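Local coordinates for protein hydratase ChsH1 (Mycobacterium tuberculosis, PDB 4W78) that hydrates the double bond of a steroid enoyl-CoA thioester in the degradation of the cholesterol side chain, working in complex with ChsH2, at residues Val147-Gly151 and Asp152-Ala156. Residues are numbered along the deposited sequence; the frame is centred on the assembly and turned at random.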
loop_
_atom_site.group_PDB
_atom_site.type_symbol
_atom_site.label_atom_id
_atom_site.label_comp_id
_atom_site.label_asym_id
_atom_site.label_seq_id
_atom_site.Cartn_x
_atom_site.Cartn_y
_atom_site.Cartn_z
ATOM N N VAL A 147 4.822 -3.220 -23.767
ATOM C CA VAL A 147 4.699 -1.842 -24.231
ATOM C C VAL A 147 3.533 -1.159 -23.513
ATOM O O VAL A 147 2.450 -1.741 -23.388
ATOM C CB VAL A 147 4.507 -1.762 -25.757
ATOM C CG1 VAL A 147 4.359 -0.325 -26.213
ATOM C CG2 VAL A 147 5.684 -2.439 -26.490
ATOM N N TRP A 148 3.771 0.053 -23.021
ATOM C CA TRP A 148 2.710 0.869 -22.446
ATOM C C TRP A 148 2.354 1.997 -23.388
ATOM O O TRP A 148 3.235 2.621 -24.002
ATOM C CB TRP A 148 3.121 1.481 -21.103
ATOM C CG TRP A 148 3.253 0.495 -19.969
ATOM C CD1 TRP A 148 2.263 0.087 -19.122
ATOM C CD2 TRP A 148 4.444 -0.183 -19.556
ATOM N NE1 TRP A 148 2.772 -0.800 -18.189
ATOM C CE2 TRP A 148 4.110 -0.974 -18.438
ATOM C CE3 TRP A 148 5.775 -0.175 -20.007
ATOM C CZ2 TRP A 148 5.047 -1.769 -17.777
ATOM C CZ3 TRP A 148 6.713 -0.957 -19.335
ATOM C CH2 TRP A 148 6.342 -1.751 -18.239
ATOM N N GLN A 149 1.059 2.275 -23.464
ATOM C CA GLN A 149 0.539 3.326 -24.316
ATOM C C GLN A 149 -0.368 4.269 -23.546
ATOM O O GLN A 149 -0.970 3.892 -22.537
ATOM C CB GLN A 149 -0.260 2.719 -25.465
ATOM C CG GLN A 149 0.573 1.861 -26.386
ATOM C CD GLN A 149 -0.228 1.383 -27.565
ATOM O OE1 GLN A 149 -1.151 0.584 -27.416
ATOM N NE2 GLN A 149 0.097 1.892 -28.743
ATOM N N VAL A 150 -0.465 5.496 -24.039
ATOM C CA VAL A 150 -1.541 6.394 -23.650
ATOM C C VAL A 150 -2.281 6.639 -24.950
ATOM O O VAL A 150 -1.737 7.238 -25.875
ATOM C CB VAL A 150 -1.007 7.703 -23.056
ATOM C CG1 VAL A 150 -2.147 8.704 -22.863
ATOM C CG2 VAL A 150 -0.293 7.431 -21.720
ATOM N N GLY A 151 -3.503 6.121 -25.049
ATOM C CA GLY A 151 -4.187 6.076 -26.331
ATOM C C GLY A 151 -3.393 5.200 -27.285
ATOM O O GLY A 151 -3.059 4.058 -26.960
ATOM N N ASP A 152 -3.072 5.740 -28.457
ATOM C CA ASP A 152 -2.282 5.007 -29.444
ATOM C C ASP A 152 -0.797 5.375 -29.405
ATOM O O ASP A 152 -0.034 4.979 -30.285
ATOM C CB ASP A 152 -2.822 5.267 -30.854
ATOM C CG ASP A 152 -4.161 4.603 -31.101
ATOM O OD1 ASP A 152 -4.383 3.489 -30.575
ATOM O OD2 ASP A 152 -4.990 5.195 -31.829
ATOM N N GLU A 153 -0.391 6.131 -28.388
ATOM C CA GLU A 153 0.980 6.623 -28.298
ATOM C C GLU A 153 1.806 5.741 -27.375
ATOM O O GLU A 153 1.473 5.593 -26.200
ATOM C CB GLU A 153 0.989 8.060 -27.761
ATOM C CG GLU A 153 2.387 8.630 -27.496
ATOM C CD GLU A 153 2.367 9.874 -26.620
ATOM O OE1 GLU A 153 1.278 10.248 -26.129
ATOM O OE2 GLU A 153 3.442 10.479 -26.421
ATOM N N ASP A 154 2.901 5.179 -27.884
ATOM C CA ASP A 154 3.800 4.409 -27.027
ATOM C C ASP A 154 4.512 5.359 -26.075
ATOM O O ASP A 154 5.125 6.341 -26.514
ATOM C CB ASP A 154 4.851 3.652 -27.845
ATOM C CG ASP A 154 4.269 2.527 -28.676
ATOM O OD1 ASP A 154 3.048 2.280 -28.623
ATOM O OD2 ASP A 154 5.058 1.872 -29.390
ATOM N N VAL A 155 4.446 5.072 -24.781
ATOM C CA VAL A 155 5.078 5.954 -23.792
ATOM C C VAL A 155 6.209 5.286 -23.013
ATOM O O VAL A 155 7.034 5.969 -22.417
ATOM C CB VAL A 155 4.065 6.558 -22.796
ATOM C CG1 VAL A 155 3.064 7.457 -23.535
ATOM C CG2 VAL A 155 3.332 5.465 -22.020
ATOM N N ALA A 156 6.236 3.960 -22.999
ATOM C CA ALA A 156 7.306 3.234 -22.311
ATOM C C ALA A 156 7.335 1.806 -22.804
ATOM O O ALA A 156 6.374 1.315 -23.392
ATOM C CB ALA A 156 7.096 3.250 -20.800
HETATM O O HOH W 1 -4.179 1.137 -28.512
HETATM O O HOH W 2 -1.391 9.872 -26.185
#
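The carbonyl oxygen Trp148 O accepts two backbone N-H groups from across the hairpin. The bond from Val155 N to Trp148 O is short, 2.8 Å, and nearly straight (173°). That from Ala156 N to the same oxygen is weak, at 3.4 Å. Two consecutive residues facing one define a classic beta bulge, here near the end of the hairpin joining strands 139-150 and 153-165 of the hotdog-fold sheet. Beyond it, Val150 and Glu153 form an antiparallel hydrogen-bonded pair that closes a type II' turn; Gly151 takes its first corner position with positive phi.

Gln149 and Asp154, a non-hydrogen-bonded pair, send their side chains the same way, side by side. CG of Gln149 stands anti to the carbonyl carbon and the chain then extends, bringing NE2 to 3.0 Å from Asp154 OD1. That bond is bent, 132° at the hydrogen, with the acceptor tilted from the amide plane; amide and carboxylate planes lie 62° apart. Alongside, Val147 CG1 packs against the carboxylate carbon Asp154 CG at 3.8 Å.

The other face carries Trp148 and Ala156, where ring atom CE3 meets Ala156 CB at 3.8 Å. Helix 67-70 covers this end through Ile67, and Thr71 hydrogen-bonds the indole NE1. Val155, the first of the two bulged residues, also meets Val150: Val155 CG1 lies 3.8 Å from Val150 CG2, the side chains crossing at about a right angle. Glu153 OE2 pairs with Arg111 in a salt bridge, while a water donates to both Glu153 OE1 and Val150 O, each at 2.7 Å.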